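Local coordinates for SusD-like carbohydrate binding protein (Bacteroides vulgatus, PDB 3LEW) that probably binds carbohydrate at the outer membrane as a member of the SusD family of nutrient-binding proteins, at residues 83-87 against 470-476; 87-91 against 149-153; 97-101 against 121-125. All coordinates share one frame; numbering follows the deposited sequence.

Contact 1: residues 83-87 against 470-476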
ATOM      1  N   ASN A  83      -5.140   9.097 -10.050  1.00 13.95           N
ATOM      2  CA  ASN A  83      -4.805   8.291 -11.214  1.00 13.62           C
ATOM      3  C   ASN A  83      -3.705   8.909 -12.036  1.00 12.97           C
ATOM      4  O   ASN A  83      -2.779   8.217 -12.464  1.00 14.40           O
ATOM      5  CB  ASN A  83      -6.062   8.021 -12.016  1.00 13.64           C
ATOM      6  CG  ASN A  83      -5.888   6.917 -13.026  1.00 13.70           C
ATOM      7  OD1 ASN A  83      -5.817   5.715 -12.681  1.00 13.77           O
ATOM      8  ND2 ASN A  83      -5.767   7.310 -14.282  1.00 15.97           N
ATOM      9  N   THR A  84      -3.781  10.205 -12.282  1.00 12.56           N
ATOM     10  CA  THR A  84      -2.738  10.914 -12.980  1.00 13.67           C
ATOM     11  C   THR A  84      -1.394  10.855 -12.273  1.00 13.50           C
ATOM     12  O   THR A  84      -0.373  10.550 -12.898  1.00 13.32           O
ATOM     13  CB  THR A  84      -3.182  12.398 -13.238  1.00 14.00           C
ATOM     14  OG1 THR A  84      -4.302  12.373 -14.132  1.00 16.32           O
ATOM     15  CG2 THR A  84      -2.077  13.273 -13.835  1.00 17.04           C
ATOM     16  N   LEU A  85      -1.377  11.129 -10.969  1.00 12.65           N
ATOM     17  CA  LEU A  85      -0.129  11.122 -10.253  1.00 13.64           C
ATOM     18  C   LEU A  85       0.531   9.745 -10.256  1.00 12.99           C
ATOM     19  O   LEU A  85       1.764   9.643 -10.351  1.00 14.40           O
ATOM     20  CB  LEU A  85      -0.367  11.530  -8.797  1.00 13.49           C
ATOM     21  CG  LEU A  85       0.903  11.655  -7.957  1.00 13.80           C
ATOM     22  CD1 LEU A  85       1.910  12.716  -8.535  1.00 14.43           C
ATOM     23  CD2 LEU A  85       0.545  11.982  -6.492  1.00 17.38           C
ATOM     24  N   SER A  86      -0.281   8.696 -10.216  1.00 13.14           N
ATOM     25  CA  SER A  86       0.243   7.336 -10.230  1.00 13.64           C
ATOM     26  C   SER A  86       1.130   7.104 -11.448  1.00 14.86           C
ATOM     27  O   SER A  86       2.290   6.633 -11.362  1.00 14.80           O
ATOM     28  CB  SER A  86      -0.909   6.335 -10.186  1.00 14.77           C
ATOM     29  OG  SER A  86      -0.445   5.001 -10.259  1.00 13.77           O
ATOM     30  N   TRP A  87       0.567   7.455 -12.595  1.00 14.58           N
ATOM     31  CA  TRP A  87       1.268   7.264 -13.875  1.00 14.85           C
ATOM     32  C   TRP A  87       2.566   8.082 -13.939  1.00 15.57           C
ATOM     33  O   TRP A  87       3.627   7.594 -14.361  1.00 17.34           O
ATOM     34  CB  TRP A  87       0.352   7.674 -15.024  1.00 15.05           C
ATOM     35  CG  TRP A  87       0.796   7.128 -16.379  1.00 15.30           C
ATOM     36  CD1 TRP A  87       1.365   7.830 -17.370  1.00 18.54           C
ATOM     37  CD2 TRP A  87       0.675   5.783 -16.853  1.00 12.29           C
ATOM     38  NE1 TRP A  87       1.630   7.018 -18.468  1.00 16.96           N
ATOM     39  CE2 TRP A  87       1.221   5.747 -18.169  1.00 16.11           C
ATOM     40  CE3 TRP A  87       0.190   4.600 -16.298  1.00 13.46           C
ATOM     41  CZ2 TRP A  87       1.245   4.574 -18.937  1.00 14.71           C
ATOM     42  CZ3 TRP A  87       0.205   3.429 -17.065  1.00 14.81           C
ATOM     43  CH2 TRP A  87       0.777   3.424 -18.366  1.00 12.15           C
ATOM     44  N   TYR A 470      -6.791   0.951 -11.720  1.00 12.70           N
ATOM     45  CA  TYR A 470      -6.152   2.192 -12.184  1.00 12.79           C
ATOM     46  C   TYR A 470      -6.083   2.121 -13.720  1.00 12.79           C
ATOM     47  O   TYR A 470      -6.129   1.017 -14.308  1.00 13.56           O
ATOM     48  CB  TYR A 470      -4.759   2.363 -11.618  1.00 12.25           C
ATOM     49  CG  TYR A 470      -4.685   2.759 -10.136  1.00 13.53           C
ATOM     50  CD1 TYR A 470      -5.190   1.945  -9.131  1.00 14.69           C
ATOM     51  CD2 TYR A 470      -3.987   3.897  -9.759  1.00 17.30           C
ATOM     52  CE1 TYR A 470      -5.045   2.289  -7.735  1.00 14.68           C
ATOM     53  CE2 TYR A 470      -3.854   4.252  -8.416  1.00 19.26           C
ATOM     54  CZ  TYR A 470      -4.394   3.453  -7.417  1.00 20.02           C
ATOM     55  OH  TYR A 470      -4.193   3.841  -6.091  1.00 20.18           O
ATOM     56  N   ARG A 471      -6.102   3.280 -14.352  1.00 12.47           N
ATOM     57  CA  ARG A 471      -6.185   3.414 -15.807  1.00 12.19           C
ATOM     58  C   ARG A 471      -5.027   4.169 -16.434  1.00 13.07           C
ATOM     59  O   ARG A 471      -4.563   5.186 -15.961  1.00 13.33           O
ATOM     60  CB  ARG A 471      -7.484   4.147 -16.148  1.00 12.42           C
ATOM     61  CG  ARG A 471      -8.718   3.417 -15.620  1.00 14.04           C
ATOM     62  CD  ARG A 471     -10.005   4.093 -16.038  1.00 14.06           C
ATOM     63  NE  ARG A 471     -10.213   4.034 -17.484  1.00 15.12           N
ATOM     64  CZ  ARG A 471     -11.307   4.444 -18.114  1.00 16.03           C
ATOM     65  NH1 ARG A 471     -12.327   4.974 -17.434  1.00 14.36           N
ATOM     66  NH2 ARG A 471     -11.387   4.322 -19.453  1.00 15.30           N
ATOM     67  N   ILE A 472      -4.572   3.665 -17.570  1.00 12.80           N
ATOM     68  CA  ILE A 472      -3.657   4.415 -18.414  1.00 12.16           C
ATOM     69  C   ILE A 472      -4.300   5.784 -18.682  1.00 13.18           C
ATOM     70  O   ILE A 472      -5.536   5.898 -18.915  1.00 14.57           O
ATOM     71  CB  ILE A 472      -3.367   3.640 -19.712  1.00 13.18           C
ATOM     72  CG1 ILE A 472      -2.692   2.296 -19.382  1.00 13.69           C
ATOM     73  CG2 ILE A 472      -2.551   4.494 -20.650  1.00 13.05           C
ATOM     74  CD1 ILE A 472      -2.673   1.238 -20.485  1.00 14.39           C
ATOM     75  N   THR A 473      -3.486   6.834 -18.596  1.00 13.06           N
ATOM     76  CA  THR A 473      -3.978   8.225 -18.736  1.00 14.01           C
ATOM     77  C   THR A 473      -4.447   8.571 -20.129  1.00 14.81           C
ATOM     78  O   THR A 473      -3.987   7.971 -21.132  1.00 14.53           O
ATOM     79  CB  THR A 473      -2.895   9.237 -18.353  1.00 14.86           C
ATOM     80  OG1 THR A 473      -1.761   9.092 -19.221  1.00 14.56           O
ATOM     81  CG2 THR A 473      -2.483   9.073 -16.847  1.00 14.96           C
ATOM     82  N   ASP A 474      -5.320   9.567 -20.206  1.00 15.31           N
ATOM     83  CA  ASP A 474      -5.728  10.123 -21.489  1.00 16.53           C
ATOM     84  C   ASP A 474      -4.517  10.614 -22.303  1.00 15.61           C
ATOM     85  O   ASP A 474      -4.471  10.416 -23.544  1.00 14.70           O
ATOM     86  CB  ASP A 474      -6.711  11.278 -21.307  1.00 17.47           C
ATOM     87  CG  ASP A 474      -8.126  10.801 -20.930  1.00 22.28           C
ATOM     88  OD1 ASP A 474      -8.486   9.606 -21.091  1.00 25.05           O
ATOM     89  OD2 ASP A 474      -8.884  11.657 -20.473  1.00 30.47           O
ATOM     90  N   SER A 475      -3.572  11.284 -21.641  1.00 15.07           N
ATOM     91  CA  SER A 475      -2.395  11.815 -22.328  0.50 14.79           C
ATOM     92  C   SER A 475      -1.604  10.692 -22.972  1.00 14.48           C
ATOM     93  O   SER A 475      -1.175  10.811 -24.118  1.00 15.03           O
ATOM     94  CB  SER A 475      -1.503  12.653 -21.390  0.50 15.41           C
ATOM     95  OG  SER A 475      -0.432  13.234 -22.129  0.50 15.77           O
ATOM     96  N   GLU A 476      -1.425   9.585 -22.244  1.00 14.02           N
ATOM     97  CA  GLU A 476      -0.696   8.451 -22.801  1.00 14.36           C
ATOM     98  C   GLU A 476      -1.429   7.856 -24.004  1.00 13.60           C
ATOM     99  O   GLU A 476      -0.821   7.494 -24.985  1.00 13.23           O
ATOM    100  CB  GLU A 476      -0.494   7.361 -21.735  1.00 14.42           C
ATOM    101  CG  GLU A 476       0.257   6.133 -22.227  1.00 15.42           C
ATOM    102  CD  GLU A 476       1.770   6.308 -22.271  1.00 19.34           C
ATOM    103  OE1 GLU A 476       2.292   7.221 -21.568  1.00 24.69           O
ATOM    104  OE2 GLU A 476       2.406   5.472 -22.969  1.00 19.66           O
TER
HETATM  105  O   HOH W   1      -2.612   6.155 -14.240  1.00 12.49           O
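Trp87, on helix 81-103 of the largely helical SusD fold, packs against the chain at 470-473 and the start of helix 474-479, whose N-cap residue is Thr473. With CG anti to the backbone N (chi1 -162°), the indole is directed at this capped turn. CB lies 3.6 Å from Thr473 CG2, a methyl that also backs Trp87 CG. CD1 comes next to Thr473 OG1, which sits over one ring face while accepting the capping bond from Glu476 N. Trp87 NE1 donates to Glu476 OE1 over 3.2 Å, within the indole plane but from above the carboxylate plane; Asn480 holds the other oxygen, OE2. CZ2 lies against Glu476 CG and CD, the two side chains crossing at about a right angle, and at the far corner CH2 touches Ile472 CG1 at 3.8 Å. Tryptophan suits the place because one N-H rides on a broad apolar surface. Asparagine suits position 83 because its amide can pair with the N-H and C=O of one residue, Arg471. Asn83 OD1 accepts from Arg471 N (3.0 Å, nearly straight at 175°) on an in-plane lone pair, while Asn83 ND2 donates to Arg471 O at 3.0 Å. A bound water donates to both Asn83 O and Arg471 O, the latter at 2.8 Å.

Contact 2: residues 87-91 against 149-153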
ATOM      1  N   TRP A  87       0.567   7.455 -12.595  1.00 14.58           N
ATOM      2  CA  TRP A  87       1.268   7.264 -13.875  1.00 14.85           C
ATOM      3  C   TRP A  87       2.566   8.082 -13.939  1.00 15.57           C
ATOM      4  O   TRP A  87       3.627   7.594 -14.361  1.00 17.34           O
ATOM      5  CB  TRP A  87       0.352   7.674 -15.024  1.00 15.05           C
ATOM      6  CG  TRP A  87       0.796   7.128 -16.379  1.00 15.30           C
ATOM      7  CD1 TRP A  87       1.365   7.830 -17.370  1.00 18.54           C
ATOM      8  CD2 TRP A  87       0.675   5.783 -16.853  1.00 12.29           C
ATOM      9  NE1 TRP A  87       1.630   7.018 -18.468  1.00 16.96           N
ATOM     10  CE2 TRP A  87       1.221   5.747 -18.169  1.00 16.11           C
ATOM     11  CE3 TRP A  87       0.190   4.600 -16.298  1.00 13.46           C
ATOM     12  CZ2 TRP A  87       1.245   4.574 -18.937  1.00 14.71           C
ATOM     13  CZ3 TRP A  87       0.205   3.429 -17.065  1.00 14.81           C
ATOM     14  CH2 TRP A  87       0.777   3.424 -18.366  1.00 12.15           C
ATOM     15  N   LEU A  88       2.472   9.354 -13.555  1.00 15.82           N
ATOM     16  CA  LEU A  88       3.615  10.252 -13.615  0.50 15.66           C
ATOM     17  C   LEU A  88       4.736   9.810 -12.679  1.00 15.65           C
ATOM     18  O   LEU A  88       5.899   9.792 -13.072  1.00 14.45           O
ATOM     19  CB  LEU A  88       3.158  11.683 -13.310  0.50 16.32           C
ATOM     20  CG  LEU A  88       4.158  12.793 -12.961  0.50 17.77           C
ATOM     21  CD1 LEU A  88       3.394  14.083 -12.759  0.50 18.12           C
ATOM     22  CD2 LEU A  88       4.902  12.499 -11.700  0.50 22.13           C
ATOM     23  N   LEU A  89       4.390   9.478 -11.441  1.00 15.73           N
ATOM     24  CA  LEU A  89       5.402   9.087 -10.470  1.00 15.96           C
ATOM     25  C   LEU A  89       6.061   7.785 -10.917  1.00 16.32           C
ATOM     26  O   LEU A  89       7.303   7.699 -10.890  1.00 16.36           O
ATOM     27  CB  LEU A  89       4.864   8.923  -9.055  1.00 14.89           C
ATOM     28  CG  LEU A  89       4.331  10.170  -8.348  1.00 16.86           C
ATOM     29  CD1 LEU A  89       3.799   9.786  -6.952  1.00 17.43           C
ATOM     30  CD2 LEU A  89       5.384  11.343  -8.324  1.00 16.09           C
ATOM     31  N   ALA A  90       5.260   6.792 -11.321  1.00 15.23           N
ATOM     32  CA  ALA A  90       5.811   5.507 -11.726  1.00 14.96           C
ATOM     33  C   ALA A  90       6.845   5.695 -12.852  1.00 13.60           C
ATOM     34  O   ALA A  90       7.978   5.220 -12.768  1.00 14.29           O
ATOM     35  CB  ALA A  90       4.692   4.519 -12.171  1.00 13.70           C
ATOM     36  N   TYR A  91       6.483   6.420 -13.908  1.00 14.15           N
ATOM     37  CA  TYR A  91       7.341   6.498 -15.074  1.00 13.49           C
ATOM     38  C   TYR A  91       8.487   7.482 -14.936  1.00 14.54           C
ATOM     39  O   TYR A  91       9.582   7.212 -15.439  1.00 15.72           O
ATOM     40  CB  TYR A  91       6.535   6.696 -16.389  1.00 14.19           C
ATOM     41  CG  TYR A  91       5.881   5.392 -16.803  1.00 11.21           C
ATOM     42  CD1 TYR A  91       6.622   4.376 -17.393  1.00 15.08           C
ATOM     43  CD2 TYR A  91       4.534   5.138 -16.532  1.00 13.72           C
ATOM     44  CE1 TYR A  91       6.064   3.174 -17.728  1.00 12.74           C
ATOM     45  CE2 TYR A  91       3.955   3.929 -16.900  1.00 14.17           C
ATOM     46  CZ  TYR A  91       4.708   2.939 -17.470  1.00 13.14           C
ATOM     47  OH  TYR A  91       4.134   1.719 -17.825  1.00 15.08           O
ATOM     48  N   ALA A 149       0.781  -2.253 -18.961  1.00 13.42           N
ATOM     49  CA  ALA A 149       1.502  -0.974 -19.068  1.00 14.17           C
ATOM     50  C   ALA A 149       2.795  -1.205 -19.863  1.00 13.70           C
ATOM     51  O   ALA A 149       3.283  -2.321 -19.917  1.00 14.16           O
ATOM     52  CB  ALA A 149       1.808  -0.403 -17.643  1.00 13.97           C
ATOM     53  N   PRO A 150       3.335  -0.155 -20.472  1.00 13.42           N
ATOM     54  CA  PRO A 150       4.605  -0.280 -21.206  1.00 13.07           C
ATOM     55  C   PRO A 150       5.776  -0.493 -20.266  1.00 13.53           C
ATOM     56  O   PRO A 150       5.771   0.030 -19.133  1.00 13.41           O
ATOM     57  CB  PRO A 150       4.731   1.059 -21.948  1.00 13.93           C
ATOM     58  CG  PRO A 150       3.553   1.888 -21.559  1.00 16.04           C
ATOM     59  CD  PRO A 150       2.708   1.182 -20.597  1.00 14.10           C
ATOM     60  N   ILE A 151       6.760  -1.248 -20.734  1.00 12.54           N
ATOM     61  CA  ILE A 151       7.974  -1.523 -19.969  1.00 12.61           C
ATOM     62  C   ILE A 151       9.129  -0.832 -20.624  1.00 13.32           C
ATOM     63  O   ILE A 151       9.391  -1.063 -21.802  1.00 12.54           O
ATOM     64  CB  ILE A 151       8.259  -3.041 -19.909  1.00 12.96           C
ATOM     65  CG1 ILE A 151       7.140  -3.735 -19.145  1.00 13.99           C
ATOM     66  CG2 ILE A 151       9.620  -3.310 -19.241  1.00 13.76           C
ATOM     67  CD1 ILE A 151       7.251  -5.256 -19.081  1.00 12.70           C
ATOM     68  N   TYR A 152       9.815   0.031 -19.872  1.00 13.99           N
ATOM     69  CA  TYR A 152      11.057   0.647 -20.329  1.00 14.15           C
ATOM     70  C   TYR A 152      12.193   0.239 -19.424  1.00 15.88           C
ATOM     71  O   TYR A 152      12.070   0.289 -18.164  1.00 15.43           O
ATOM     72  CB  TYR A 152      10.966   2.186 -20.304  1.00 15.34           C
ATOM     73  CG  TYR A 152       9.823   2.706 -21.100  1.00 16.33           C
ATOM     74  CD1 TYR A 152       9.886   2.756 -22.463  1.00 16.41           C
ATOM     75  CD2 TYR A 152       8.630   3.099 -20.478  1.00 20.30           C
ATOM     76  CE1 TYR A 152       8.800   3.210 -23.224  1.00 19.74           C
ATOM     77  CE2 TYR A 152       7.567   3.558 -21.218  1.00 20.15           C
ATOM     78  CZ  TYR A 152       7.644   3.594 -22.581  1.00 19.71           C
ATOM     79  OH  TYR A 152       6.565   4.031 -23.332  1.00 21.09           O
ATOM     80  N   THR A 153      13.296  -0.145 -20.057  1.00 18.20           N
ATOM     81  CA  THR A 153      14.505  -0.552 -19.347  1.00 21.09           C
ATOM     82  C   THR A 153      15.730   0.263 -19.768  1.00 23.64           C
ATOM     83  O   THR A 153      16.846  -0.034 -19.329  1.00 25.01           O
ATOM     84  CB  THR A 153      14.767  -2.067 -19.503  1.00 20.90           C
ATOM     85  OG1 THR A 153      15.026  -2.386 -20.889  1.00 24.35           O
ATOM     86  CG2 THR A 153      13.607  -2.866 -18.985  1.00 23.13           C
TER
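Tyr91 and Trp87, one turn apart on helix 81-103, present two aromatic bumps to the extended chain at 149-153, so that helix-against-loop packing lines this flank of the helical SusD fold. The hollow that receives them is shaped by the Ala149 methyl and the Pro150 ring, both small and rigid. Trp87 puts the CH2 corner of its indole there, 3.7 Å from Pro150 CD and close to Ala149 CB. Tyr91 enters with its hydroxyl foremost: OH is wedged 3.2 Å from Ala149 CB and equally near Pro150 CD. The two bumps also brace each other, since Tyr91 CE2 lies over one face of the Trp87 indole, 3.3 Å above its plane and offset toward the rim. Having CG anti to the carbonyl carbon (chi1 -76°) points the phenol outward at the loop, where Tyr152 closes the far side by setting its CD2-CE2 edge against Tyr91 CE1 and CD1. These two rings are steeply inclined, with planes 78° apart. A phenylalanine in place of Tyr91 would keep the ring but lack the hydroxyl, which would probably leave Pro150 O without its donor and open a gap beside Ala149. That donor is Tyr91 OH, 2.7 Å from Pro150 O, in the carbonyl plane and on a lone pair.

Contact 3: residues 97-101 against 121-125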
ATOM      1  N   CYS A  97      15.727   5.528 -12.363  1.00 14.16           N
ATOM      2  CA  CYS A  97      16.377   4.233 -12.208  1.00 13.95           C
ATOM      3  C   CYS A  97      17.115   3.852 -13.504  1.00 13.81           C
ATOM      4  O   CYS A  97      18.265   3.430 -13.440  1.00 15.37           O
ATOM      5  CB  CYS A  97      15.405   3.119 -11.873  1.00 14.34           C
ATOM      6  SG  CYS A  97      14.560   3.355 -10.304  1.00 17.44           S
ATOM      7  N   ASN A  98      16.470   4.020 -14.664  1.00 13.55           N
ATOM      8  CA  ASN A  98      17.110   3.666 -15.929  1.00 13.53           C
ATOM      9  C   ASN A  98      18.317   4.561 -16.235  1.00 14.68           C
ATOM     10  O   ASN A  98      19.308   4.102 -16.809  1.00 15.49           O
ATOM     11  CB  ASN A  98      16.107   3.692 -17.083  1.00 14.86           C
ATOM     12  CG  ASN A  98      15.101   2.547 -16.998  1.00 14.35           C
ATOM     13  OD1 ASN A  98      15.394   1.543 -16.368  1.00 15.52           O
ATOM     14  ND2 ASN A  98      13.916   2.691 -17.654  1.00 15.55           N
ATOM     15  N   GLY A  99      18.244   5.840 -15.877  1.00 14.62           N
ATOM     16  CA  GLY A  99      19.412   6.729 -16.078  1.00 14.75           C
ATOM     17  C   GLY A  99      20.593   6.272 -15.229  1.00 13.91           C
ATOM     18  O   GLY A  99      21.730   6.238 -15.704  1.00 14.14           O
ATOM     19  N   VAL A 100      20.332   5.866 -13.994  1.00 14.07           N
ATOM     20  CA  VAL A 100      21.364   5.289 -13.134  1.00 15.42           C
ATOM     21  C   VAL A 100      21.950   3.993 -13.743  1.00 15.82           C
ATOM     22  O   VAL A 100      23.176   3.838 -13.870  1.00 16.09           O
ATOM     23  CB  VAL A 100      20.837   5.074 -11.705  1.00 15.81           C
ATOM     24  CG1 VAL A 100      21.775   4.176 -10.868  1.00 15.77           C
ATOM     25  CG2 VAL A 100      20.592   6.454 -11.069  1.00 15.48           C
ATOM     26  N   LEU A 101      21.055   3.100 -14.169  1.00 15.96           N
ATOM     27  CA  LEU A 101      21.444   1.842 -14.761  1.00 17.71           C
ATOM     28  C   LEU A 101      22.232   2.048 -16.051  1.00 18.46           C
ATOM     29  O   LEU A 101      23.126   1.262 -16.320  1.00 19.35           O
ATOM     30  CB  LEU A 101      20.208   0.929 -14.953  1.00 17.28           C
ATOM     31  CG  LEU A 101      19.631   0.381 -13.661  1.00 18.41           C
ATOM     32  CD1 LEU A 101      18.212  -0.267 -13.910  1.00 18.22           C
ATOM     33  CD2 LEU A 101      20.629  -0.597 -12.954  1.00 17.80           C
ATOM     34  N   ALA A 121      18.901   0.573  -7.764  1.00 12.90           N
ATOM     35  CA  ALA A 121      18.174   1.078  -8.930  1.00 13.61           C
ATOM     36  C   ALA A 121      17.245   0.028  -9.513  1.00 13.92           C
ATOM     37  O   ALA A 121      16.089   0.311  -9.801  1.00 15.12           O
ATOM     38  CB  ALA A 121      19.158   1.622  -9.991  1.00 11.89           C
ATOM     39  N   LEU A 122      17.722  -1.206  -9.604  1.00 13.35           N
ATOM     40  CA  LEU A 122      16.879  -2.320 -10.077  1.00 14.48           C
ATOM     41  C   LEU A 122      15.740  -2.629  -9.128  1.00 14.05           C
ATOM     42  O   LEU A 122      14.629  -2.914  -9.575  1.00 14.31           O
ATOM     43  CB  LEU A 122      17.748  -3.586 -10.288  1.00 13.51           C
ATOM     44  CG  LEU A 122      18.655  -3.617 -11.539  1.00 14.24           C
ATOM     45  CD1 LEU A 122      19.752  -4.741 -11.430  1.00 13.53           C
ATOM     46  CD2 LEU A 122      17.813  -3.790 -12.848  1.00 15.59           C
ATOM     47  N   ALA A 123      16.002  -2.586  -7.813  1.00 13.43           N
ATOM     48  CA  ALA A 123      14.983  -2.903  -6.798  1.00 13.64           C
ATOM     49  C   ALA A 123      13.872  -1.848  -6.821  1.00 13.42           C
ATOM     50  O   ALA A 123      12.691  -2.202  -6.815  1.00 14.26           O
ATOM     51  CB  ALA A 123      15.632  -3.042  -5.383  1.00 12.66           C
ATOM     52  N   LEU A 124      14.248  -0.567  -6.906  1.00 13.27           N
ATOM     53  CA  LEU A 124      13.250   0.516  -6.999  1.00 14.33           C
ATOM     54  C   LEU A 124      12.457   0.381  -8.292  1.00 13.93           C
ATOM     55  O   LEU A 124      11.230   0.529  -8.295  1.00 14.17           O
ATOM     56  CB  LEU A 124      13.893   1.895  -6.886  1.00 13.81           C
ATOM     57  CG  LEU A 124      12.944   3.133  -6.878  1.00 15.27           C
ATOM     58  CD1 LEU A 124      11.862   3.037  -5.817  1.00 14.29           C
ATOM     59  CD2 LEU A 124      13.754   4.399  -6.695  1.00 15.06           C
ATOM     60  N   ARG A 125      13.151   0.100  -9.384  1.00 12.61           N
ATOM     61  CA  ARG A 125      12.447  -0.090 -10.655  1.00 13.81           C
ATOM     62  C   ARG A 125      11.466  -1.265 -10.547  1.00 13.45           C
ATOM     63  O   ARG A 125      10.278  -1.181 -10.970  1.00 13.82           O
ATOM     64  CB  ARG A 125      13.414  -0.279 -11.799  1.00 14.09           C
ATOM     65  CG  ARG A 125      12.725  -0.258 -13.150  1.00 15.65           C
ATOM     66  CD  ARG A 125      13.716  -0.399 -14.301  1.00 15.30           C
ATOM     67  NE  ARG A 125      14.180  -1.779 -14.504  1.00 14.71           N
ATOM     68  CZ  ARG A 125      15.136  -2.136 -15.383  1.00 15.11           C
ATOM     69  NH1 ARG A 125      15.792  -1.231 -16.091  1.00 13.87           N
ATOM     70  NH2 ARG A 125      15.478  -3.400 -15.527  1.00 16.40           N
TER
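Arg125 NH1 donates to Asn98 OD1 over 2.8 Å, joining the two arms of an antiparallel helical hairpin made by helices 81-103 and 111-135. The oxygen lies in the guanidinium plane, at its edge, whereas the donor is somewhat tilted from the amide's carbonyl plane; the amide and guanidinium planes stand 69° apart. A bend at chi3 (78°) folds the end of the arginine chain round to Asn98 after its straight start. Leu101 CD1 comes over one face of the same guanidinium, 3.4 Å from Arg125 NH1, and its neighbouring methyl CD2 rests on Leu122. Beside this polar bridge the helices come close: the CA atoms of Cys97 and Ala121 are only 4.9 Å apart, and the local axes run at 155° to each other. Small side chains suit that approach. Ala121 CB fits between Val100 CG1, at 3.8 Å, and Leu101 CG, while Cys97 SG slips alongside Leu124 CB at 3.8 Å. Each polar group has a second partner: Asn98 ND2 bonds to Tyr152 O, and Arg125 NH2 forms a salt bridge with Asp180 of helix 170-187. The arginine charge is thus buried but met by a carboxylate and an amide oxygen, which probably offset the cost of burying it and make it a polar tie between three helical elements within otherwise apolar packing.

In the fold
All three contacts use helix 81-103, though none lies at the centre of the chain. Contact 3 is the most evenly buried; contact 1 reaches an exposed rim at Thr84, and in contact 2 Tyr91 and Tyr152 are partly exposed. Contacts 1 and 2 share Trp87. Contact 1 joins distant parts of the sequence and leans on polar bonds to backbone and carboxylate; contact 2 is smaller and mainly aromatic and apolar, with a single hydroxyl bond to a loop carbonyl. Contact 3, farther along the helix, is helix against helix, with small and aliphatic residues beside an arginine-amide bridge. It meets contact 2 where Asn98 ND2 approaches Tyr152 O, whereas about 11 Å separates the nearest atoms of contacts 1 and 3.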